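Local structure of positive phenol-degradative gene regulator (Ralstonia sp. E2, 5FRY) at residues P149-Q154 against P183-L188; E174-C177 against G181-H184; C100-E105 against I155-G160. The protein senses phenols through this N-terminal domain and, as an activator of the ATPase family, probably switches on transcription of phenol-degradation genes. All coordinates share one frame; numbering follows the deposited sequence.

Interaction 1 of 3, residues P149-Q154 against P183-L188; sequences PVCWMQ and PHCRIL. With ZN (zinc ion), chain C.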
ATOM      1  N   PRO A 149      -6.795  20.654  -2.115  1.00 41.95           N
ATOM      2  CA  PRO A 149      -6.020  19.693  -1.310  1.00 39.24           C
ATOM      3  C   PRO A 149      -6.280  18.230  -1.660  1.00 37.71           C
ATOM      4  O   PRO A 149      -7.430  17.778  -1.757  1.00 38.68           O
ATOM      5  CB  PRO A 149      -6.469  19.993   0.124  1.00 36.75           C
ATOM      6  CG  PRO A 149      -7.555  21.097  -0.005  1.00 39.58           C
ATOM      7  CD  PRO A 149      -7.264  21.768  -1.283  1.00 41.79           C
ATOM      8  N   VAL A 150      -5.183  17.501  -1.835  1.00 31.30           N
ATOM      9  CA  VAL A 150      -5.210  16.162  -2.409  1.00 37.71           C
ATOM     10  C   VAL A 150      -4.635  15.059  -1.506  1.00 34.48           C
ATOM     11  O   VAL A 150      -4.723  13.885  -1.855  1.00 35.41           O
ATOM     12  CB  VAL A 150      -4.421  16.123  -3.758  1.00 37.20           C
ATOM     13  CG1 VAL A 150      -5.066  17.033  -4.787  1.00 41.78           C
ATOM     14  CG2 VAL A 150      -2.984  16.522  -3.535  1.00 38.94           C
ATOM     15  N   CYS A 151      -4.032  15.403  -0.369  1.00 36.69           N
ATOM     16  CA  CYS A 151      -3.473  14.352   0.502  1.00 34.17           C
ATOM     17  C   CYS A 151      -4.547  13.654   1.360  1.00 32.19           C
ATOM     18  O   CYS A 151      -4.495  13.667   2.587  1.00 29.85           O
ATOM     19  CB  CYS A 151      -2.357  14.934   1.372  1.00 25.57           C
ATOM     20  SG  CYS A 151      -1.013  15.592   0.351  1.00 29.04           S
ATOM     21  N   TRP A 152      -5.479  12.995   0.672  1.00 32.11           N
ATOM     22  CA  TRP A 152      -6.660  12.362   1.234  1.00 27.53           C
ATOM     23  C   TRP A 152      -6.428  11.256   2.278  1.00 31.69           C
ATOM     24  O   TRP A 152      -7.013  11.308   3.375  1.00 30.18           O
ATOM     25  CB  TRP A 152      -7.514  11.785   0.093  1.00 32.28           C
ATOM     26  CG  TRP A 152      -7.826  12.795  -0.978  1.00 41.50           C
ATOM     27  CD1 TRP A 152      -7.909  14.155  -0.830  1.00 38.71           C
ATOM     28  CD2 TRP A 152      -8.074  12.527  -2.366  1.00 37.26           C
ATOM     29  NE1 TRP A 152      -8.210  14.745  -2.036  1.00 41.51           N
ATOM     30  CE2 TRP A 152      -8.311  13.768  -2.995  1.00 41.01           C
ATOM     31  CE3 TRP A 152      -8.121  11.360  -3.136  1.00 40.88           C
ATOM     32  CZ2 TRP A 152      -8.591  13.869  -4.360  1.00 36.91           C
ATOM     33  CZ3 TRP A 152      -8.399  11.466  -4.491  1.00 40.55           C
ATOM     34  CH2 TRP A 152      -8.633  12.708  -5.086  1.00 42.67           C
ATOM     35  N   MET A 153      -5.628  10.247   1.926  1.00 28.73           N
ATOM     36  CA  MET A 153      -5.269   9.166   2.844  1.00 27.11           C
ATOM     37  C   MET A 153      -4.432   9.683   3.987  1.00 26.68           C
ATOM     38  O   MET A 153      -4.529   9.147   5.096  1.00 28.06           O
ATOM     39  CB  MET A 153      -4.503   8.051   2.122  1.00 26.13           C
ATOM     40  CG  MET A 153      -4.413   6.715   2.859  1.00 24.20           C
ATOM     41  SD  MET A 153      -3.320   5.590   1.923  1.00 37.75           S
ATOM     42  CE  MET A 153      -3.482   6.277   0.315  1.00 25.29           C
ATOM     43  N   GLN A 154      -3.587  10.687   3.732  1.00 25.48           N
ATOM     44  CA  GLN A 154      -2.783  11.249   4.805  1.00 27.55           C
ATOM     45  C   GLN A 154      -3.678  11.926   5.819  1.00 26.87           C
ATOM     46  O   GLN A 154      -3.452  11.807   7.020  1.00 30.41           O
ATOM     47  CB  GLN A 154      -1.765  12.241   4.280  1.00 29.03           C
ATOM     48  CG  GLN A 154      -0.607  11.529   3.577  1.00 24.51           C
ATOM     49  CD  GLN A 154       0.312  12.474   2.872  1.00 32.61           C
ATOM     50  OE1 GLN A 154       1.029  12.072   1.955  1.00 28.84           O
ATOM     51  NE2 GLN A 154       0.329  13.739   3.310  1.00 36.23           N
ATOM     52  N   PRO A 183       4.728  24.805  -1.360  1.00 44.01           N
ATOM     53  CA  PRO A 183       6.008  24.117  -1.153  1.00 50.18           C
ATOM     54  C   PRO A 183       5.901  22.982  -0.141  1.00 47.85           C
ATOM     55  O   PRO A 183       6.883  22.285   0.130  1.00 43.16           O
ATOM     56  CB  PRO A 183       6.920  25.233  -0.634  1.00 48.13           C
ATOM     57  CG  PRO A 183       5.991  26.184   0.054  1.00 48.04           C
ATOM     58  CD  PRO A 183       4.677  26.117  -0.688  1.00 49.12           C
ATOM     59  N   HIS A 184       4.706  22.805   0.410  1.00 46.29           N
ATOM     60  CA  HIS A 184       4.504  21.855   1.491  1.00 46.18           C
ATOM     61  C   HIS A 184       3.031  21.744   1.803  1.00 46.30           C
ATOM     62  O   HIS A 184       2.206  22.495   1.266  1.00 44.89           O
ATOM     63  CB  HIS A 184       5.266  22.289   2.745  1.00 45.23           C
ATOM     64  CG  HIS A 184       4.757  23.565   3.341  1.00 48.93           C
ATOM     65  ND1 HIS A 184       5.462  24.750   3.274  1.00 50.99           N
ATOM     66  CD2 HIS A 184       3.607  23.852   3.997  1.00 48.92           C
ATOM     67  CE1 HIS A 184       4.771  25.704   3.867  1.00 51.39           C
ATOM     68  NE2 HIS A 184       3.636  25.189   4.309  1.00 48.49           N
ATOM     69  N   CYS A 185       2.706  20.825   2.705  1.00 43.94           N
ATOM     70  CA  CYS A 185       1.349  20.681   3.181  1.00 41.22           C
ATOM     71  C   CYS A 185       1.288  21.173   4.619  1.00 35.00           C
ATOM     72  O   CYS A 185       2.262  21.030   5.359  1.00 37.55           O
ATOM     73  CB  CYS A 185       0.882  19.216   3.085  1.00 35.88           C
ATOM     74  SG  CYS A 185       0.950  18.467   1.425  1.00 40.08           S
ATOM     75  N   ARG A 186       0.160  21.768   5.001  1.00 42.75           N
ATOM     76  CA  ARG A 186      -0.098  22.139   6.387  1.00 35.01           C
ATOM     77  C   ARG A 186      -1.534  21.828   6.772  1.00 37.19           C
ATOM     78  O   ARG A 186      -2.467  22.043   5.993  1.00 32.18           O
ATOM     79  CB  ARG A 186       0.177  23.624   6.624  1.00 45.25           C
ATOM     80  CG  ARG A 186      -0.332  24.127   7.947  1.00 45.74           C
ATOM     81  CD  ARG A 186       0.026  25.585   8.142  1.00 54.12           C
ATOM     82  NE  ARG A 186       1.446  25.791   7.895  1.00 64.62           N
ATOM     83  CZ  ARG A 186       2.084  26.938   8.090  1.00 69.44           C
ATOM     84  NH1 ARG A 186       1.423  27.996   8.547  1.00 69.36           N
ATOM     85  NH2 ARG A 186       3.385  27.021   7.831  1.00 62.44           N
ATOM     86  N   ILE A 187      -1.721  21.360   7.998  1.00 33.35           N
ATOM     87  CA  ILE A 187      -3.018  20.826   8.376  1.00 35.33           C
ATOM     88  C   ILE A 187      -3.489  21.312   9.746  1.00 36.38           C
ATOM     89  O   ILE A 187      -2.682  21.647  10.627  1.00 37.08           O
ATOM     90  CB  ILE A 187      -3.005  19.273   8.378  1.00 33.10           C
ATOM     91  CG1 ILE A 187      -1.984  18.755   9.389  1.00 35.41           C
ATOM     92  CG2 ILE A 187      -2.708  18.728   6.983  1.00 34.61           C
ATOM     93  CD1 ILE A 187      -2.049  17.261   9.618  1.00 32.82           C
ATOM     94  N   LEU A 188      -4.808  21.339   9.904  1.00 31.06           N
ATOM     95  CA  LEU A 188      -5.446  21.684  11.173  1.00 33.81           C
ATOM     96  C   LEU A 188      -6.383  20.596  11.659  1.00 32.14           C
ATOM     97  O   LEU A 188      -7.278  20.165  10.919  1.00 31.34           O
ATOM     98  CB  LEU A 188      -6.233  22.993  11.044  1.00 33.90           C
ATOM     99  CG  LEU A 188      -7.078  23.358  12.261  1.00 40.77           C
ATOM    100  CD1 LEU A 188      -6.160  23.536  13.460  1.00 31.50           C
ATOM    101  CD2 LEU A 188      -7.934  24.599  11.995  1.00 38.02           C
TER
HETATM  102 ZN    ZN C1208      -1.096  17.753   0.787  1.00 37.96          ZN
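Cys-151 and Cys-185 meet through a shared zinc ion, and their two sulfurs are the only close approach between the segments. Cys-151 SG binds the metal at 2.2 Å and Cys-185 SG at 2.3 Å, which brings the sulfurs within 3.6 Å of each other, while the two CA atoms stay 8.4 Å apart. The S-Zn-S angle of 109° is that of a tetrahedral site, and Glu-174 and Cys-177 supply the other two ligands. In both cysteines SG lies beside the backbone N and anti to the carbonyl carbon (chi1 -60° in Cys-151), and each CB already points across the gap, so the two sulfurs converge on the metal from the two segments. This is the zinc site of the V4R region of the sensory domain: one ligand comes from the start of helix 152-166, another from the first residue of strand 185-191. Cys-151 is the N-cap of the helix and the centre of an inverse gamma turn, a position where the helix end may help stabilise a thiolate. The turn is braced on its own side by Trp-152, whose NE1 donates to Pro-149 O at 3.1 Å, on a lone pair in the carbonyl plane. Val-150 O lies 3.3 Å above one face of the same indole, offset toward its rim, and Glu-135 takes the N-H groups of Met-153 and Gln-154. Away from the metal the segments diverge. The CB of Gln-154 points toward strand 185-191, but NE2 of Gln-154 remains 5.1 Å from Cys-185 SG. Ile-187, also directed inward, packs instead on Phe-128, Trp-130 and the bound dimethylphenol. On the solvent side Pro-183 is exposed, and His-184, Arg-186 and Leu-188 are partly so, none of them meeting residues 149-154.

Interaction 2 of 3, residues E174-C177 against G181-H184; sequences ELEC and GHPH. With ZN (zinc ion), chain C.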
ATOM      1  N   GLU A 174      -6.554  20.040   5.324  1.00 36.16           N
ATOM      2  CA  GLU A 174      -5.311  20.582   4.799  1.00 36.47           C
ATOM      3  C   GLU A 174      -5.463  22.059   4.521  1.00 29.85           C
ATOM      4  O   GLU A 174      -6.269  22.434   3.678  1.00 31.93           O
ATOM      5  CB  GLU A 174      -4.908  19.859   3.515  1.00 36.67           C
ATOM      6  CG  GLU A 174      -4.220  18.535   3.728  1.00 34.26           C
ATOM      7  CD  GLU A 174      -3.504  18.080   2.478  1.00 31.35           C
ATOM      8  OE1 GLU A 174      -4.166  17.508   1.600  1.00 31.59           O
ATOM      9  OE2 GLU A 174      -2.287  18.309   2.351  1.00 34.97           O
ATOM     10  N   LEU A 175      -4.691  22.893   5.206  1.00 32.45           N
ATOM     11  CA  LEU A 175      -4.767  24.345   4.977  1.00 39.53           C
ATOM     12  C   LEU A 175      -3.940  24.751   3.750  1.00 39.33           C
ATOM     13  O   LEU A 175      -4.267  25.713   3.045  1.00 39.13           O
ATOM     14  CB  LEU A 175      -4.293  25.113   6.207  1.00 39.79           C
ATOM     15  CG  LEU A 175      -5.074  24.835   7.504  1.00 35.38           C
ATOM     16  CD1 LEU A 175      -4.782  25.904   8.553  1.00 45.89           C
ATOM     17  CD2 LEU A 175      -6.561  24.693   7.259  1.00 37.73           C
ATOM     18  N   GLU A 176      -2.857  24.018   3.526  1.00 39.88           N
ATOM     19  CA  GLU A 176      -1.987  24.199   2.367  1.00 39.66           C
ATOM     20  C   GLU A 176      -1.490  22.824   1.932  1.00 46.09           C
ATOM     21  O   GLU A 176      -1.465  21.889   2.743  1.00 42.87           O
ATOM     22  CB  GLU A 176      -0.818  25.125   2.707  1.00 50.48           C
ATOM     23  CG  GLU A 176      -1.255  26.425   3.382  1.00 52.64           C
ATOM     24  CD  GLU A 176      -0.121  27.153   4.089  1.00 57.15           C
ATOM     25  OE1 GLU A 176       1.058  26.813   3.852  1.00 54.32           O
ATOM     26  OE2 GLU A 176      -0.417  28.069   4.890  1.00 60.63           O
ATOM     27  N   CYS A 177      -1.106  22.688   0.666  1.00 41.94           N
ATOM     28  CA  CYS A 177      -0.722  21.383   0.142  1.00 43.08           C
ATOM     29  C   CYS A 177       0.137  21.478  -1.109  1.00 45.07           C
ATOM     30  O   CYS A 177      -0.113  22.314  -1.976  1.00 46.83           O
ATOM     31  CB  CYS A 177      -1.969  20.560  -0.163  1.00 36.11           C
ATOM     32  SG  CYS A 177      -1.584  18.996  -0.941  1.00 40.81           S
ATOM     33  N   GLY A 181       0.338  23.375  -5.396  1.00 50.89           N
ATOM     34  CA  GLY A 181       1.345  24.323  -5.843  1.00 52.25           C
ATOM     35  C   GLY A 181       2.179  24.882  -4.705  1.00 54.34           C
ATOM     36  O   GLY A 181       3.151  25.602  -4.931  1.00 54.77           O
ATOM     37  N   HIS A 182       1.796  24.553  -3.476  1.00 48.99           N
ATOM     38  CA  HIS A 182       2.502  25.046  -2.301  1.00 47.38           C
ATOM     39  C   HIS A 182       3.763  24.234  -2.079  1.00 47.50           C
ATOM     40  O   HIS A 182       3.861  23.097  -2.532  1.00 49.44           O
ATOM     41  CB  HIS A 182       1.604  24.986  -1.063  1.00 51.71           C
ATOM     42  CG  HIS A 182       0.263  25.624  -1.257  1.00 52.14           C
ATOM     43  ND1 HIS A 182      -0.685  25.117  -2.124  1.00 50.86           N
ATOM     44  CD2 HIS A 182      -0.291  26.726  -0.699  1.00 54.35           C
ATOM     45  CE1 HIS A 182      -1.764  25.876  -2.085  1.00 55.69           C
ATOM     46  NE2 HIS A 182      -1.552  26.861  -1.229  1.00 55.28           N
ATOM     47  N   PRO A 183       4.728  24.805  -1.360  1.00 44.01           N
ATOM     48  CA  PRO A 183       6.008  24.117  -1.153  1.00 50.18           C
ATOM     49  C   PRO A 183       5.901  22.982  -0.141  1.00 47.85           C
ATOM     50  O   PRO A 183       6.883  22.285   0.130  1.00 43.16           O
ATOM     51  CB  PRO A 183       6.920  25.233  -0.634  1.00 48.13           C
ATOM     52  CG  PRO A 183       5.991  26.184   0.054  1.00 48.04           C
ATOM     53  CD  PRO A 183       4.677  26.117  -0.688  1.00 49.12           C
ATOM     54  N   HIS A 184       4.706  22.805   0.410  1.00 46.29           N
ATOM     55  CA  HIS A 184       4.504  21.855   1.491  1.00 46.18           C
ATOM     56  C   HIS A 184       3.031  21.744   1.803  1.00 46.30           C
ATOM     57  O   HIS A 184       2.206  22.495   1.266  1.00 44.89           O
ATOM     58  CB  HIS A 184       5.266  22.289   2.745  1.00 45.23           C
ATOM     59  CG  HIS A 184       4.757  23.565   3.341  1.00 48.93           C
ATOM     60  ND1 HIS A 184       5.462  24.750   3.274  1.00 50.99           N
ATOM     61  CD2 HIS A 184       3.607  23.852   3.997  1.00 48.92           C
ATOM     62  CE1 HIS A 184       4.771  25.704   3.867  1.00 51.39           C
ATOM     63  NE2 HIS A 184       3.636  25.189   4.309  1.00 48.49           N
TER
HETATM   64 ZN    ZN C1208      -1.096  17.753   0.787  1.00 37.96          ZN
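The backbones of Cys-177 and His-184 run close, with CA atoms 5.4 Å apart, where the chain leaves a classic beta bulge (Leu-175 and Glu-176 facing Arg-186) and loops back through Gly-181. Cys-177 O is gripped twice by His-182, weakly each time: by ND1 at 2.9 Å and by the backbone N at 3.3 Å. A chi1 of -51° sets the imidazole beside its own backbone N, which lets both donors converge on one carbonyl oxygen. The same ring lies flat against the strand end, with Cys-177 N 3.6 Å above one face near the rim, and His-182 CD2 touches Glu-176 CB at 3.8 Å. These contacts close the hairpin loop between strands 170-176 and 185-191, which is flanked by zinc ligands: Glu-174 on the first strand, Cys-177 just after it and Cys-185 opening the second. Cys-177 turns its CB away from the loop, and its SG binds the metal at 2.2 Å; Glu-174 reaches it through OE2 alone, at 2.0 Å. Cys-151 completes the site. At the return of the loop, just before strand 185-191, His-184 starts with its CB directed away, but chi1 of 66° swings the ring back, so that NE2 makes a weak hydrogen bond to Glu-176 OE1 at 3.1 Å. The carboxylate, at the end of an extended chain, is turned 39° from the imidazole plane, and both residues are partly exposed.

Interaction 3 of 3, residues C100-E105 against I155-G160; sequences CLHTIE and IGYATG. With ERH (3,4-dimethylphenol), chain D.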
ATOM      1  N   CYS A 100       5.055  10.261  14.149  1.00 34.24           N
ATOM      2  CA  CYS A 100       6.185   9.370  14.064  1.00 35.85           C
ATOM      3  C   CYS A 100       5.848   8.158  13.194  1.00 35.91           C
ATOM      4  O   CYS A 100       6.545   7.861  12.253  1.00 36.55           O
ATOM      5  CB  CYS A 100       6.613   8.919  15.436  1.00 38.18           C
ATOM      6  SG  CYS A 100       7.491  10.128  16.489  1.00 38.05           S
ATOM      7  N   LEU A 101       4.766   7.484  13.507  1.00 31.32           N
ATOM      8  CA  LEU A 101       4.383   6.318  12.740  1.00 29.01           C
ATOM      9  C   LEU A 101       4.180   6.661  11.276  1.00 30.77           C
ATOM     10  O   LEU A 101       4.612   5.941  10.432  1.00 32.95           O
ATOM     11  CB  LEU A 101       3.174   5.651  13.341  1.00 26.93           C
ATOM     12  CG  LEU A 101       3.383   4.743  14.523  1.00 32.32           C
ATOM     13  CD1 LEU A 101       2.140   4.507  15.350  1.00 32.22           C
ATOM     14  CD2 LEU A 101       3.973   3.441  14.051  1.00 39.48           C
ATOM     15  N   HIS A 102       3.527   7.787  11.006  1.00 26.82           N
ATOM     16  CA  HIS A 102       3.305   8.226   9.632  1.00 33.31           C
ATOM     17  C   HIS A 102       4.626   8.340   8.876  1.00 31.93           C
ATOM     18  O   HIS A 102       4.702   8.028   7.687  1.00 33.82           O
ATOM     19  CB  HIS A 102       2.568   9.566   9.611  1.00 32.29           C
ATOM     20  CG  HIS A 102       1.451   9.624   8.616  1.00 24.08           C
ATOM     21  ND1 HIS A 102       0.667  10.745   8.442  1.00 23.68           N
ATOM     22  CD2 HIS A 102       0.985   8.700   7.743  1.00 27.96           C
ATOM     23  CE1 HIS A 102      -0.233  10.509   7.504  1.00 25.00           C
ATOM     24  NE2 HIS A 102      -0.062   9.276   7.063  1.00 23.98           N
ATOM     25  N   THR A 103       5.663   8.790   9.575  1.00 32.48           N
ATOM     26  CA  THR A 103       6.968   8.941   8.997  1.00 36.30           C
ATOM     27  C   THR A 103       7.626   7.603   8.765  1.00 34.43           C
ATOM     28  O   THR A 103       8.097   7.355   7.692  1.00 33.29           O
ATOM     29  CB  THR A 103       7.856   9.858   9.841  1.00 36.61           C
ATOM     30  OG1 THR A 103       7.173  11.057  10.123  1.00 35.13           O
ATOM     31  CG2 THR A 103       9.092  10.232   9.109  1.00 37.33           C
ATOM     32  N   ILE A 104       7.596   6.728   9.762  1.00 35.69           N
ATOM     33  CA  ILE A 104       8.206   5.409   9.643  1.00 34.70           C
ATOM     34  C   ILE A 104       7.636   4.665   8.455  1.00 31.63           C
ATOM     35  O   ILE A 104       8.342   3.916   7.781  1.00 32.92           O
ATOM     36  CB  ILE A 104       8.001   4.565  10.909  1.00 32.89           C
ATOM     37  CG1 ILE A 104       8.834   5.146  12.060  1.00 40.29           C
ATOM     38  CG2 ILE A 104       8.370   3.099  10.647  1.00 32.28           C
ATOM     39  CD1 ILE A 104       8.472   4.595  13.448  1.00 42.24           C
ATOM     40  N   GLU A 105       6.361   4.911   8.193  1.00 32.56           N
ATOM     41  CA  GLU A 105       5.637   4.267   7.111  1.00 32.01           C
ATOM     42  C   GLU A 105       5.957   4.901   5.755  1.00 29.57           C
ATOM     43  O   GLU A 105       5.444   4.463   4.722  1.00 26.88           O
ATOM     44  CB  GLU A 105       4.121   4.304   7.406  1.00 28.26           C
ATOM     45  CG  GLU A 105       3.747   3.333   8.518  1.00 26.49           C
ATOM     46  CD  GLU A 105       2.415   3.590   9.181  1.00 27.54           C
ATOM     47  OE1 GLU A 105       1.526   4.316   8.646  1.00 25.77           O
ATOM     48  OE2 GLU A 105       2.262   3.062  10.294  1.00 27.62           O
ATOM     49  N   ILE A 155      -4.678  12.646   5.324  1.00 23.67           N
ATOM     50  CA  ILE A 155      -5.666  13.309   6.204  1.00 27.94           C
ATOM     51  C   ILE A 155      -6.533  12.317   6.978  1.00 31.53           C
ATOM     52  O   ILE A 155      -6.722  12.457   8.189  1.00 32.19           O
ATOM     53  CB  ILE A 155      -6.599  14.241   5.397  1.00 30.10           C
ATOM     54  CG1 ILE A 155      -5.866  15.530   5.034  1.00 34.52           C
ATOM     55  CG2 ILE A 155      -7.879  14.520   6.181  1.00 29.09           C
ATOM     56  CD1 ILE A 155      -5.487  16.364   6.239  1.00 32.21           C
ATOM     57  N   GLY A 156      -7.070  11.318   6.273  1.00 31.42           N
ATOM     58  CA  GLY A 156      -7.853  10.274   6.909  1.00 28.00           C
ATOM     59  C   GLY A 156      -7.106   9.670   8.083  1.00 29.56           C
ATOM     60  O   GLY A 156      -7.676   9.404   9.160  1.00 27.90           O
ATOM     61  N   TYR A 157      -5.816   9.482   7.874  1.00 26.66           N
ATOM     62  CA  TYR A 157      -4.938   8.887   8.864  1.00 28.30           C
ATOM     63  C   TYR A 157      -4.863   9.758  10.116  1.00 29.21           C
ATOM     64  O   TYR A 157      -5.039   9.243  11.240  1.00 27.51           O
ATOM     65  CB  TYR A 157      -3.557   8.649   8.268  1.00 26.43           C
ATOM     66  CG  TYR A 157      -2.575   8.056   9.253  1.00 25.24           C
ATOM     67  CD1 TYR A 157      -2.048   8.835  10.295  1.00 28.15           C
ATOM     68  CD2 TYR A 157      -2.208   6.714   9.175  1.00 27.22           C
ATOM     69  CE1 TYR A 157      -1.171   8.303  11.211  1.00 26.39           C
ATOM     70  CE2 TYR A 157      -1.315   6.173  10.083  1.00 21.92           C
ATOM     71  CZ  TYR A 157      -0.794   6.980  11.091  1.00 31.02           C
ATOM     72  OH  TYR A 157       0.108   6.474  12.002  1.00 28.69           O
ATOM     73  N   ALA A 158      -4.628  11.062   9.928  1.00 28.17           N
ATOM     74  CA  ALA A 158      -4.554  12.015  11.043  1.00 31.29           C
ATOM     75  C   ALA A 158      -5.845  12.017  11.840  1.00 27.99           C
ATOM     76  O   ALA A 158      -5.832  11.982  13.077  1.00 27.77           O
ATOM     77  CB  ALA A 158      -4.252  13.420  10.558  1.00 26.29           C
ATOM     78  N   THR A 159      -6.962  12.072  11.129  1.00 27.32           N
ATOM     79  CA  THR A 159      -8.279  12.033  11.740  1.00 26.14           C
ATOM     80  C   THR A 159      -8.479  10.760  12.572  1.00 29.19           C
ATOM     81  O   THR A 159      -8.862  10.821  13.763  1.00 26.15           O
ATOM     82  CB  THR A 159      -9.362  12.143  10.648  1.00 29.55           C
ATOM     83  OG1 THR A 159      -9.179  13.379   9.939  1.00 30.94           O
ATOM     84  CG2 THR A 159     -10.748  12.097  11.235  1.00 31.89           C
ATOM     85  N   GLY A 160      -8.184   9.619  11.955  1.00 26.78           N
ATOM     86  CA  GLY A 160      -8.474   8.316  12.534  1.00 25.91           C
ATOM     87  C   GLY A 160      -7.662   8.080  13.783  1.00 29.22           C
ATOM     88  O   GLY A 160      -8.208   7.688  14.813  1.00 27.71           O
TER
HETATM   89  O01 ERH D1209       0.440  12.472   9.748  1.00 33.33           O
HETATM   90  C02 ERH D1209      -0.755  14.646  12.598  1.00 38.02           C
HETATM   91  C03 ERH D1209      -1.550  12.321  12.920  1.00 39.04           C
HETATM   92  C04 ERH D1209      -1.444  13.767  13.351  1.00 40.55           C
HETATM   93  C05 ERH D1209      -0.087  14.187  11.320  1.00 34.71           C
HETATM   94  C06 ERH D1209      -0.955  11.911  11.782  1.00 37.10           C
HETATM   95  C07 ERH D1209      -0.182  12.899  10.936  1.00 37.84           C
HETATM   96  C08 ERH D1209      -0.649  16.093  13.028  1.00 40.86           C
HETATM   97  C09 ERH D1209      -2.325  11.333  13.766  1.00 38.61           C
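Tyr-157 holds its ring anti to the backbone N (chi1 179°), stretching it toward helix 97-104, while His-102 has a chi1 of -135°, off the staggered positions, that swings its imidazole to meet it. The two rings stack face to face, centroids 3.9 Å apart and planes at 11°, with His-102 NE2 3.5 Å from Tyr-157 CG. Past the stack, Tyr-157 OH touches Leu-101 CB at 3.4 Å and is hydrogen-bonded to Asp-78 on helix 60-84, which fixes the far end of the ring. Glu-105 OE1 comes obliquely to Tyr-157 CE2 at 3.7 Å, its carboxylate steeply inclined to the tyrosine ring. The bound dimethylphenol lies at the edge of both rings. Tyr-157 CD1 meets C06 of the ligand at 3.6 Å, and Ala-158 CB sits 3.8 Å from its C03. The ligand oxygen O01 lies near the plane of the His-102 imidazole, beside ND1, but is modelled too close for its bonding to be judged. His-102, Tyr-157 and Ala-158, with Pro-99, Phe-128, Trp-130 and Tyr-172 among others, line the buried effector pocket of the phenol-sensing domain.

Overall arrangement
Interactions 1 and 2 share one zinc ion, each supplying two of its four ligands, and overlap at Pro-183 and His-184; both reach the neighbouring strands 170-176 and 185-191 of one antiparallel sheet, interaction 1 joining them to the start of helix 152-166. Interaction 1 is buried and rests on metal bonds alone, whereas interaction 2 lies at the surface and adds weak polar bonds from histidines. Interaction 3 sits close to the centre of the chain, about 17 Å from interaction 2 centre to centre, and relies on an aromatic stack with the ligand at its edge. Helix 152-166 links zinc site and pocket, with Ile-155 packing on both Ile-187 and Glu-174.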